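Long-range contacts in ATP-dependent DNA helicase uvsW (Enterobacteria phage T4, PDB 2OCA), which couples ATP hydrolysis to 3'-5' unwinding of duplex DNA, driving branch migration of Holliday junctions and the reorganisation of stalled replication forks in phage T4 recombination and repair: residues Asp2-Phe7 and Arg14-Glu19; Glu24-Phe29 and Leu53-Arg58; Phe29-Asp34 and Asn268-Val273; Trp222-Gly227 and Leu249-Phe254. The protein carries 1 engineered substitution. All coordinates share one frame; numbering follows the deposited sequence.

Interaction 1 of 4, residues Asp2-Phe7 and Arg14-Glu19; sequences DIKVHF and RIDCEE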
# COMPACT_ATOMS: atom_id res chain seq x y z
N ASP A 2 -14.00 15.59 35.55
CA ASP A 2 -15.31 15.01 35.32
C ASP A 2 -15.24 13.54 34.95
O ASP A 2 -16.05 12.73 35.40
CB ASP A 2 -16.03 15.74 34.19
CG ASP A 2 -16.17 17.21 34.44
OD1 ASP A 2 -16.87 17.58 35.41
OD2 ASP A 2 -15.59 18.00 33.66
N ILE A 3 -14.26 13.21 34.13
CA ILE A 3 -14.09 11.85 33.64
C ILE A 3 -12.69 11.30 33.84
O ILE A 3 -11.70 11.98 33.62
CB ILE A 3 -14.44 11.78 32.13
CG1 ILE A 3 -15.84 12.33 31.90
CG2 ILE A 3 -14.34 10.36 31.62
CD1 ILE A 3 -16.22 12.44 30.45
N LYS A 4 -12.61 10.04 34.26
CA LYS A 4 -11.34 9.37 34.45
C LYS A 4 -11.36 8.12 33.58
O LYS A 4 -12.29 7.31 33.66
CB LYS A 4 -11.16 8.98 35.91
CG LYS A 4 -10.53 10.04 36.79
CD LYS A 4 -10.16 9.42 38.13
CE LYS A 4 -9.24 10.30 38.94
NZ LYS A 4 -8.71 9.56 40.13
N VAL A 5 -10.33 7.95 32.75
CA VAL A 5 -10.24 6.78 31.90
C VAL A 5 -9.06 5.93 32.38
O VAL A 5 -7.91 6.32 32.26
CB VAL A 5 -10.03 7.19 30.42
CG1 VAL A 5 -10.04 5.96 29.53
CG2 VAL A 5 -11.13 8.16 29.99
N HIS A 6 -9.37 4.77 32.94
CA HIS A 6 -8.36 3.86 33.47
C HIS A 6 -8.02 2.74 32.49
O HIS A 6 -8.81 2.40 31.61
CB HIS A 6 -8.86 3.22 34.77
CG HIS A 6 -9.05 4.19 35.89
ND1 HIS A 6 -8.03 4.54 36.75
CD2 HIS A 6 -10.13 4.89 36.28
CE1 HIS A 6 -8.48 5.41 37.62
NE2 HIS A 6 -9.76 5.65 37.36
N PHE A 7 -6.84 2.16 32.67
CA PHE A 7 -6.41 1.06 31.83
C PHE A 7 -7.03 -0.20 32.41
O PHE A 7 -6.84 -0.52 33.57
CB PHE A 7 -4.88 0.97 31.84
CG PHE A 7 -4.33 -0.16 31.00
CD1 PHE A 7 -4.32 -1.47 31.49
CD2 PHE A 7 -3.85 0.07 29.72
CE1 PHE A 7 -3.84 -2.51 30.70
CE2 PHE A 7 -3.37 -0.97 28.92
CZ PHE A 7 -3.36 -2.26 29.42
N ARG A 14 -11.54 1.48 31.01
CA ARG A 14 -12.66 1.62 31.93
C ARG A 14 -12.95 3.05 32.32
O ARG A 14 -12.04 3.81 32.62
CB ARG A 14 -12.41 0.78 33.18
CG ARG A 14 -13.51 0.84 34.22
CD ARG A 14 -13.34 -0.31 35.21
NE ARG A 14 -11.93 -0.59 35.48
CZ ARG A 14 -11.10 0.24 36.12
NH1 ARG A 14 -11.54 1.41 36.58
NH2 ARG A 14 -9.83 -0.12 36.30
N ILE A 15 -14.22 3.42 32.32
CA ILE A 15 -14.59 4.78 32.65
C ILE A 15 -15.26 5.01 33.99
O ILE A 15 -16.15 4.27 34.39
CB ILE A 15 -15.49 5.36 31.55
CG1 ILE A 15 -14.70 5.42 30.24
CG2 ILE A 15 -16.01 6.73 31.95
CD1 ILE A 15 -15.52 5.80 29.05
N ASP A 16 -14.79 6.04 34.68
CA ASP A 16 -15.32 6.46 35.99
C ASP A 16 -15.84 7.89 35.84
O ASP A 16 -15.09 8.80 35.48
CB ASP A 16 -14.21 6.43 37.03
CG ASP A 16 -14.69 6.88 38.40
OD1 ASP A 16 -13.84 7.23 39.26
OD2 ASP A 16 -15.92 6.88 38.63
N CYS A 17 -17.12 8.10 36.10
CA CYS A 17 -17.70 9.43 35.98
C CYS A 17 -19.05 9.51 36.68
O CYS A 17 -19.48 8.56 37.32
CB CYS A 17 -17.88 9.80 34.50
SG CYS A 17 -18.98 8.70 33.55
N GLU A 18 -19.71 10.65 36.56
CA GLU A 18 -21.01 10.83 37.18
C GLU A 18 -22.02 10.06 36.33
O GLU A 18 -21.82 9.91 35.12
CB GLU A 18 -21.39 12.31 37.21
CG GLU A 18 -20.46 13.16 38.04
CD GLU A 18 -20.51 12.81 39.52
OE1 GLU A 18 -21.60 12.93 40.12
OE2 GLU A 18 -19.46 12.42 40.08
N GLU A 19 -23.07 9.56 36.96
CA GLU A 19 -24.10 8.81 36.24
C GLU A 19 -24.67 9.65 35.09
O GLU A 19 -25.13 9.12 34.08
CB GLU A 19 -25.22 8.41 37.20
CG GLU A 19 -26.25 7.46 36.61
CD GLU A 19 -27.52 7.39 37.45
OE1 GLU A 19 -28.40 6.54 37.15
OE2 GLU A 19 -27.64 8.19 38.40
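The first beta hairpin of the N-terminal domain brings Lys4 and His6 of strand 3-7 against Asp16 and Arg14 of strand 12-16, and it illustrates how an antiparallel pair sorts its side chains by face. Lys4 with Asp16 and His6 with Arg14 are hydrogen-bonded pairs, each closed by a reciprocal pair of backbone bonds, among them Lys4 N to Asp16 O at 3.0 Å and His6 N to Arg14 O at 2.9 Å. Val5 and Ile15 form the non-hydrogen-bonded pair between them. On the polar face, Arg14 sends CG away from its own backbone N (chi1 180°), then bends at chi3, which folds the guanidinium back over the neighbouring strand. Its NH1 comes to 3.7 Å from His6 CB, and the guanidinium and imidazole planes differ by only 23°. Lys4 CB and Asp16 CB meet at 4.1 Å. The charged ends, Lys4 NZ and Asp16 OD1, stay 5.7 Å from each other, so any attraction is probably diffuse. The other face is apolar. There the methyl Ile3 CG2 touches Ile15 CG2 at 4.0 Å. Next along the chain, Cys17 CB lies 3.6 Å from Asp2 O. Helix 19-28 packs against this apolar side, meeting Ile3 through Thr21 and Leu25. Strand 79-81 runs parallel along the far edge of strand 3-7, and strand 59-61 flanks strand 12-16, completing a four-stranded mixed sheet.

Interaction 2 of 4, residues Glu24-Phe29 and Leu53-Arg58; sequences ELRDFF and LLDYNR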
# COMPACT_ATOMS: atom_id res chain seq x y z
N GLU A 24 -24.49 10.45 28.80
CA GLU A 24 -24.19 11.29 27.65
C GLU A 24 -23.18 10.52 26.79
O GLU A 24 -23.30 10.47 25.56
CB GLU A 24 -23.63 12.64 28.11
CG GLU A 24 -24.61 13.40 29.00
CD GLU A 24 -24.13 14.80 29.35
OE1 GLU A 24 -22.98 14.92 29.84
OE2 GLU A 24 -24.90 15.76 29.15
N LEU A 25 -22.20 9.91 27.46
CA LEU A 25 -21.20 9.13 26.77
C LEU A 25 -21.83 7.92 26.07
O LEU A 25 -21.48 7.58 24.93
CB LEU A 25 -20.16 8.63 27.76
CG LEU A 25 -19.01 9.60 28.06
CD1 LEU A 25 -18.24 9.16 29.30
CD2 LEU A 25 -18.11 9.65 26.84
N ARG A 26 -22.78 7.29 26.75
CA ARG A 26 -23.45 6.11 26.22
C ARG A 26 -24.18 6.43 24.93
O ARG A 26 -24.33 5.57 24.08
CB ARG A 26 -24.40 5.55 27.27
CG ARG A 26 -25.03 4.21 26.91
CD ARG A 26 -25.81 3.67 28.08
NE ARG A 26 -26.82 2.69 27.70
CZ ARG A 26 -26.57 1.48 27.23
NH1 ARG A 26 -25.31 1.06 27.08
NH2 ARG A 26 -27.58 0.68 26.90
N ASP A 27 -24.63 7.67 24.78
CA ASP A 27 -25.32 8.03 23.55
C ASP A 27 -24.30 8.51 22.52
O ASP A 27 -24.51 8.37 21.32
CB ASP A 27 -26.39 9.09 23.81
CG ASP A 27 -27.80 8.49 23.79
OD1 ASP A 27 -28.44 8.50 22.71
OD2 ASP A 27 -28.25 7.98 24.84
N PHE A 28 -23.19 9.06 23.01
CA PHE A 28 -22.12 9.52 22.15
C PHE A 28 -21.64 8.32 21.34
O PHE A 28 -21.67 8.32 20.10
CB PHE A 28 -20.96 10.06 23.00
CG PHE A 28 -19.84 10.68 22.20
CD1 PHE A 28 -20.05 11.85 21.47
CD2 PHE A 28 -18.57 10.09 22.19
CE1 PHE A 28 -19.00 12.43 20.74
CE2 PHE A 28 -17.52 10.67 21.46
CZ PHE A 28 -17.74 11.84 20.74
N PHE A 29 -21.22 7.28 22.05
CA PHE A 29 -20.72 6.06 21.42
C PHE A 29 -21.81 5.11 20.96
O PHE A 29 -21.91 3.98 21.46
CB PHE A 29 -19.78 5.34 22.38
CG PHE A 29 -18.51 6.09 22.63
CD1 PHE A 29 -18.20 6.53 23.91
CD2 PHE A 29 -17.63 6.35 21.60
CE1 PHE A 29 -17.03 7.22 24.15
CE2 PHE A 29 -16.45 7.04 21.83
CZ PHE A 29 -16.15 7.47 23.11
N LEU A 53 -22.07 1.06 22.20
CA LEU A 53 -20.85 0.34 22.54
C LEU A 53 -20.37 0.50 23.98
O LEU A 53 -19.43 -0.15 24.39
CB LEU A 53 -19.73 0.74 21.57
CG LEU A 53 -20.01 0.57 20.06
CD1 LEU A 53 -18.78 0.97 19.30
CD2 LEU A 53 -20.39 -0.86 19.72
N LEU A 54 -21.03 1.37 24.75
CA LEU A 54 -20.64 1.58 26.14
C LEU A 54 -21.71 1.03 27.08
O LEU A 54 -22.75 1.65 27.26
CB LEU A 54 -20.43 3.07 26.41
CG LEU A 54 -20.02 3.44 27.84
CD1 LEU A 54 -18.65 2.85 28.15
CD2 LEU A 54 -20.01 4.94 27.97
N ASP A 55 -21.45 -0.13 27.68
CA ASP A 55 -22.41 -0.74 28.59
C ASP A 55 -22.19 -0.30 30.04
O ASP A 55 -21.19 0.33 30.38
CB ASP A 55 -22.35 -2.26 28.49
CG ASP A 55 -23.73 -2.91 28.52
OD1 ASP A 55 -24.56 -2.53 29.37
OD2 ASP A 55 -23.98 -3.82 27.70
N TYR A 56 -23.14 -0.65 30.91
CA TYR A 56 -23.08 -0.27 32.31
C TYR A 56 -21.84 -0.68 33.08
O TYR A 56 -21.56 -0.12 34.13
CB TYR A 56 -24.33 -0.76 33.04
CG TYR A 56 -25.58 -0.03 32.61
CD1 TYR A 56 -26.42 -0.55 31.64
CD2 TYR A 56 -25.88 1.23 33.14
CE1 TYR A 56 -27.54 0.15 31.19
CE2 TYR A 56 -26.98 1.95 32.70
CZ TYR A 56 -27.81 1.40 31.72
OH TYR A 56 -28.91 2.11 31.27
N ASN A 57 -21.10 -1.65 32.57
CA ASN A 57 -19.89 -2.04 33.28
C ASN A 57 -18.84 -0.95 33.05
O ASN A 57 -17.74 -1.02 33.59
CB ASN A 57 -19.37 -3.40 32.81
CG ASN A 57 -19.17 -3.45 31.33
OD1 ASN A 57 -18.99 -2.42 30.68
ND2 ASN A 57 -19.17 -4.66 30.77
N ARG A 58 -19.20 0.04 32.24
CA ARG A 58 -18.31 1.17 31.97
C ARG A 58 -17.05 0.85 31.17
O ARG A 58 -16.07 1.60 31.23
CB ARG A 58 -17.92 1.84 33.29
CG ARG A 58 -18.80 2.98 33.75
CD ARG A 58 -20.22 2.58 33.95
NE ARG A 58 -20.94 3.58 34.73
CZ ARG A 58 -22.24 3.52 35.01
NH1 ARG A 58 -22.98 2.51 34.57
NH2 ARG A 58 -22.80 4.47 35.77
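Arg26, on the last turns of helix 19-28, reaches across to the loop 53-58 and shows how one long side chain can tie a helix end to an irregular segment. Its chain runs straight from CG to NE after CG swings opposite the backbone N (chi1 -172°), which carries the aliphatic part along Leu54 O, with CG 3.4 Å from that oxygen. NH1 then donates to Leu54 O at 2.6 Å; the oxygen lies in the guanidinium plane, but the bond is bent, with an angle of 138° at the hydrogen. Tyr56 CE1 lies over one guanidinium face, toward its rim, the two side chains crossing at about a right angle with their planes 34° apart. Asp55 OD1 is 4.3 Å from Arg26 NH1 and well out of the guanidinium plane, which makes it a neighbouring charge and not a salt-bridge partner. That same OD1 accepts from Tyr56 N through its anti lone pair, at the start of the type I turn 55-58. Leu54 points its side chain at the helix, and its CD2 methyl sits 3.7 Å from Leu25 CB, with Phe22 and Leu60 also against the leucine. Just past the helix end, Leu53 N approaches Phe29 O almost end-on to the carbonyl, at 3.0 Å. The chemistry is thus divided: an apolar leucine fills the interface, backbone carbonyls supply the acceptors, and the carboxylate of Asp55 probably adds a favourable field around Arg26 while that oxygen's directed bond goes to Tyr56 N within the turn.

Interaction 3 of 4, residues Phe29-Asp34 and Asn268-Val273; sequences FSFEAD and NIMQYV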
# COMPACT_ATOMS: atom_id res chain seq x y z
N PHE A 29 -21.22 7.28 22.05
CA PHE A 29 -20.72 6.06 21.42
C PHE A 29 -21.81 5.11 20.96
O PHE A 29 -21.91 3.98 21.46
CB PHE A 29 -19.78 5.34 22.38
CG PHE A 29 -18.51 6.09 22.63
CD1 PHE A 29 -18.20 6.53 23.91
CD2 PHE A 29 -17.63 6.35 21.60
CE1 PHE A 29 -17.03 7.22 24.15
CE2 PHE A 29 -16.45 7.04 21.83
CZ PHE A 29 -16.15 7.47 23.11
N SER A 30 -22.61 5.55 20.00
CA SER A 30 -23.67 4.73 19.47
C SER A 30 -23.88 5.06 18.00
O SER A 30 -23.32 6.01 17.49
CB SER A 30 -24.97 4.95 20.24
OG SER A 30 -25.41 6.29 20.15
N PHE A 31 -24.68 4.25 17.33
CA PHE A 31 -24.95 4.47 15.93
C PHE A 31 -26.21 3.70 15.56
O PHE A 31 -26.63 2.80 16.29
CB PHE A 31 -23.79 3.97 15.08
CG PHE A 31 -23.51 2.50 15.25
CD1 PHE A 31 -22.62 2.06 16.22
CD2 PHE A 31 -24.14 1.57 14.44
CE1 PHE A 31 -22.37 0.69 16.39
CE2 PHE A 31 -23.90 0.20 14.59
CZ PHE A 31 -23.01 -0.24 15.57
N GLU A 32 -26.77 4.04 14.41
CA GLU A 32 -27.98 3.41 13.90
C GLU A 32 -27.72 2.01 13.34
O GLU A 32 -26.91 1.85 12.43
CB GLU A 32 -28.56 4.31 12.82
CG GLU A 32 -29.96 3.96 12.40
CD GLU A 32 -30.50 4.94 11.37
OE1 GLU A 32 -30.13 4.82 10.18
OE2 GLU A 32 -31.27 5.85 11.77
N ALA A 33 -28.40 1.01 13.88
CA ALA A 33 -28.21 -0.37 13.42
C ALA A 33 -28.69 -0.56 11.99
O ALA A 33 -29.60 0.12 11.53
CB ALA A 33 -28.95 -1.33 14.33
N ASP A 34 -28.08 -1.51 11.30
CA ASP A 34 -28.45 -1.80 9.92
C ASP A 34 -29.65 -2.74 9.92
O ASP A 34 -29.60 -3.83 10.49
CB ASP A 34 -27.29 -2.47 9.20
CG ASP A 34 -27.28 -2.19 7.71
OD1 ASP A 34 -27.00 -1.03 7.34
OD2 ASP A 34 -27.58 -3.13 6.93
N ASN A 268 -20.18 -1.05 11.48
CA ASN A 268 -20.14 0.39 11.48
C ASN A 268 -18.69 0.81 11.73
O ASN A 268 -17.95 0.13 12.44
CB ASN A 268 -21.04 0.93 12.59
CG ASN A 268 -21.13 2.45 12.58
OD1 ASN A 268 -20.26 3.14 13.09
ND2 ASN A 268 -22.20 2.96 11.97
N ILE A 269 -18.29 1.93 11.14
CA ILE A 269 -16.93 2.44 11.31
C ILE A 269 -16.55 2.51 12.81
O ILE A 269 -15.40 2.22 13.19
CB ILE A 269 -16.79 3.86 10.67
CG1 ILE A 269 -15.34 4.32 10.72
CG2 ILE A 269 -17.68 4.86 11.40
CD1 ILE A 269 -14.41 3.47 9.88
N MET A 270 -17.51 2.89 13.64
CA MET A 270 -17.28 3.00 15.07
C MET A 270 -16.88 1.67 15.69
O MET A 270 -16.03 1.61 16.58
CB MET A 270 -18.55 3.51 15.77
CG MET A 270 -18.29 4.04 17.17
SD MET A 270 -19.81 4.52 18.01
CE MET A 270 -20.35 5.91 16.98
N GLN A 271 -17.49 0.59 15.22
CA GLN A 271 -17.17 -0.73 15.73
C GLN A 271 -15.75 -1.11 15.32
O GLN A 271 -15.01 -1.68 16.12
CB GLN A 271 -18.17 -1.76 15.21
CG GLN A 271 -19.60 -1.53 15.70
CD GLN A 271 -20.54 -2.64 15.30
OE1 GLN A 271 -20.82 -2.85 14.11
NE2 GLN A 271 -21.05 -3.36 16.29
N TYR A 272 -15.37 -0.77 14.09
CA TYR A 272 -14.02 -1.09 13.61
C TYR A 272 -12.96 -0.32 14.39
O TYR A 272 -11.93 -0.87 14.79
CB TYR A 272 -13.88 -0.77 12.12
CG TYR A 272 -14.66 -1.70 11.22
CD1 TYR A 272 -14.61 -3.08 11.37
CD2 TYR A 272 -15.45 -1.18 10.19
CE1 TYR A 272 -15.32 -3.93 10.52
CE2 TYR A 272 -16.16 -2.02 9.33
CZ TYR A 272 -16.09 -3.40 9.50
OH TYR A 272 -16.77 -4.23 8.63
N VAL A 273 -13.20 0.97 14.59
CA VAL A 273 -12.25 1.78 15.30
C VAL A 273 -12.07 1.30 16.74
O VAL A 273 -10.96 1.35 17.28
CB VAL A 273 -12.69 3.25 15.26
CG1 VAL A 273 -11.85 4.11 16.21
CG2 VAL A 273 -12.58 3.75 13.83
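An asparagine side chain lying flat on a phenylalanine ring is the striking feature here: Asn268 stacks on Phe31, its amide plane only 19° from the ring plane. Asn268 CB stands 3.6 Å from the ring centroid and 13° off the normal, a CH-pi contact over the centre of the face, and ND2 continues across the rim to 3.4 Å from Phe31 CD2. Phe31 reaches this place because its CG lies between its own backbone N and carbonyl carbon (chi1 60°), which projects the ring from strand 30-32 onto the first turn of helix 269-276. Gln271 approaches at the far end of the ring, with CD 3.5 Å from Phe31 CZ and the amide strongly inclined to the ring. Met270 takes the edge: its SD, near the ring plane and 5.5 Å from the centroid of Phe31, makes a Met-aromatic contact, and the same sulfur lies 3.6 Å from Phe29 C. Both amides that touch the ring also have work within the helix. Asn268, the N-cap, accepts from Met270 N through OD1 at 2.8 Å, and Gln271 OE1 accepts from Asn268 N on a lone pair in the carbonyl plane, completing a capping box. No hydrogen bond crosses between the segments. What joins the N-terminal domain to the ATP-binding domain at this point is therefore dispersion and weakly polar contact with an aromatic ring, and the capping bonds hold the amides in position, which probably leaves the N-terminal turn of the helix preorganised for Phe31.

Interaction 4 of 4, residues Trp222-Gly227 and Leu249-Phe254; sequences WFSQFG and LNNCMF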
# COMPACT_ATOMS: atom_id res chain seq x y z
N TRP A 222 -8.78 -19.44 24.61
CA TRP A 222 -7.88 -19.60 23.47
C TRP A 222 -7.28 -18.27 23.01
O TRP A 222 -6.15 -18.23 22.55
CB TRP A 222 -8.65 -20.25 22.32
CG TRP A 222 -7.83 -20.59 21.11
CD1 TRP A 222 -7.00 -21.66 20.95
CD2 TRP A 222 -7.81 -19.88 19.86
NE1 TRP A 222 -6.48 -21.68 19.68
CE2 TRP A 222 -6.95 -20.60 18.99
CE3 TRP A 222 -8.43 -18.72 19.39
CZ2 TRP A 222 -6.71 -20.19 17.68
CZ3 TRP A 222 -8.19 -18.31 18.08
CH2 TRP A 222 -7.33 -19.05 17.24
N PHE A 223 -8.04 -17.20 23.16
CA PHE A 223 -7.61 -15.88 22.73
C PHE A 223 -6.58 -15.19 23.61
O PHE A 223 -5.98 -14.20 23.20
CB PHE A 223 -8.84 -14.98 22.56
CG PHE A 223 -9.71 -15.36 21.40
CD1 PHE A 223 -9.44 -14.88 20.13
CD2 PHE A 223 -10.76 -16.26 21.57
CE1 PHE A 223 -10.19 -15.28 19.03
CE2 PHE A 223 -11.52 -16.68 20.48
CZ PHE A 223 -11.24 -16.19 19.21
N SER A 224 -6.35 -15.72 24.81
CA SER A 224 -5.38 -15.11 25.72
C SER A 224 -3.93 -15.21 25.28
O SER A 224 -3.08 -14.46 25.75
CB SER A 224 -5.49 -15.73 27.11
OG SER A 224 -6.72 -15.37 27.72
N GLN A 225 -3.66 -16.13 24.37
CA GLN A 225 -2.29 -16.35 23.93
C GLN A 225 -1.76 -15.38 22.90
O GLN A 225 -0.56 -15.31 22.68
CB GLN A 225 -2.16 -17.79 23.41
CG GLN A 225 -3.08 -18.15 22.26
CD GLN A 225 -2.99 -19.61 21.86
OE1 GLN A 225 -1.89 -20.15 21.69
NE2 GLN A 225 -4.14 -20.26 21.69
N PHE A 226 -2.64 -14.61 22.27
CA PHE A 226 -2.16 -13.69 21.24
C PHE A 226 -1.80 -12.30 21.72
O PHE A 226 -2.54 -11.67 22.46
CB PHE A 226 -3.18 -13.58 20.12
CG PHE A 226 -3.62 -14.90 19.58
CD1 PHE A 226 -4.79 -15.50 20.03
CD2 PHE A 226 -2.85 -15.56 18.63
CE1 PHE A 226 -5.20 -16.74 19.54
CE2 PHE A 226 -3.25 -16.80 18.13
CZ PHE A 226 -4.43 -17.39 18.59
N GLY A 227 -0.63 -11.84 21.27
CA GLY A 227 -0.16 -10.51 21.62
C GLY A 227 -0.42 -9.55 20.48
O GLY A 227 -0.43 -8.33 20.67
N LEU A 249 -9.39 -11.17 23.45
CA LEU A 249 -8.10 -10.62 23.06
C LEU A 249 -7.60 -9.60 24.08
O LEU A 249 -7.12 -8.53 23.72
CB LEU A 249 -8.22 -9.96 21.69
CG LEU A 249 -8.54 -10.84 20.47
CD1 LEU A 249 -8.84 -9.95 19.27
CD2 LEU A 249 -7.36 -11.75 20.17
N ASN A 250 -7.70 -9.95 25.36
CA ASN A 250 -7.30 -9.04 26.44
C ASN A 250 -5.81 -8.72 26.60
O ASN A 250 -5.45 -7.75 27.27
CB ASN A 250 -7.86 -9.54 27.77
CG ASN A 250 -7.31 -10.90 28.15
OD1 ASN A 250 -7.27 -11.26 29.32
ND2 ASN A 250 -6.90 -11.67 27.15
N ASN A 251 -4.93 -9.53 26.03
CA ASN A 251 -3.49 -9.28 26.12
C ASN A 251 -2.95 -8.91 24.77
O ASN A 251 -1.74 -8.85 24.57
CB ASN A 251 -2.73 -10.50 26.60
CG ASN A 251 -3.24 -11.02 27.89
OD1 ASN A 251 -3.39 -10.27 28.86
ND2 ASN A 251 -3.51 -12.33 27.94
N CYS A 252 -3.86 -8.69 23.83
CA CYS A 252 -3.50 -8.35 22.46
C CYS A 252 -3.17 -6.87 22.36
O CYS A 252 -3.99 -6.06 21.94
CB CYS A 252 -4.65 -8.71 21.53
SG CYS A 252 -4.12 -9.05 19.87
N MET A 253 -1.94 -6.55 22.75
CA MET A 253 -1.42 -5.20 22.72
C MET A 253 -1.39 -4.58 21.32
O MET A 253 -1.53 -3.37 21.19
CB MET A 253 -0.01 -5.20 23.31
CG MET A 253 0.60 -3.82 23.42
SD MET A 253 2.36 -3.95 23.77
CE MET A 253 2.31 -4.34 25.52
N PHE A 254 -1.21 -5.41 20.29
CA PHE A 254 -1.16 -4.96 18.89
C PHE A 254 -2.36 -5.46 18.09
O PHE A 254 -2.63 -6.66 18.05
CB PHE A 254 0.10 -5.50 18.19
CG PHE A 254 1.39 -4.89 18.67
CD1 PHE A 254 1.87 -3.72 18.10
CD2 PHE A 254 2.14 -5.53 19.66
CE1 PHE A 254 3.11 -3.19 18.50
CE2 PHE A 254 3.37 -5.01 20.07
CZ PHE A 254 3.86 -3.83 19.49
O HOH W 1 -5.10 -11.74 24.01
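With CG opposite the carbonyl carbon in both Phe223 (chi1 -69°) and Leu249 (chi1 -66°), the two side chains cross at a slant and the leucine methyl CD2 meets the edge of the phenyl ring, 3.8 Å from CD1. Asn251 turns its amide back to the other segment, where ND2 donates to Ser224 O at 3.1 Å. This bond is nearly straight; it uses a lone pair of the carbonyl oxygen and lies in the planes of both groups. A water extends the polar link: it donates to Phe223 O and to Phe226 O and accepts from Asn251 N at 3.0 Å, serving three backbone groups where the two backbones do not bond directly. Past the inverse gamma turn centred on Cys252 the chain lies alongside Gly227, and Phe254 N donates to Gly227 O at 3.0 Å. The example shows how side-chain amide, water and backbone share the joining of a 3-10 turn and strand start to a loop. Regular pairing follows at once, for the segments lead into the adjacent parallel strands 226-232 and 254-259 of the seven-stranded helicase sheet. Met229 of the former touches Leu249 and Cys252, strand 159-164 borders strand 226-232 on its other side, and Phe10, from the turn of the N-terminal hairpin, meets Asn250 and Met253.

Interactions 1, 2 and 3 form a chain of contacts leading from the N-terminal sheet to the ATP-binding domain. Interactions 1 and 2 lie 11 Å apart between centres and touch, through a probable hydrogen bond from Ile15 N to Arg58 O, and through Leu25 of helix 19-28 against Ile3 and Ile15. Interactions 2 and 3, with centres 12 Å apart, share Phe29, and Leu53 packs on Met270; their segments alternate along the sequence. Interaction 4, its centre about 23 Å from that of interaction 3, falls between segments 29-34 and 268-273 in sequence, at the N-terminal ends of two adjacent inner strands of the parallel helicase sheet. The small N-terminal domain thus meets the motor domain through helix 269-276 and, at interaction 4, through Phe10.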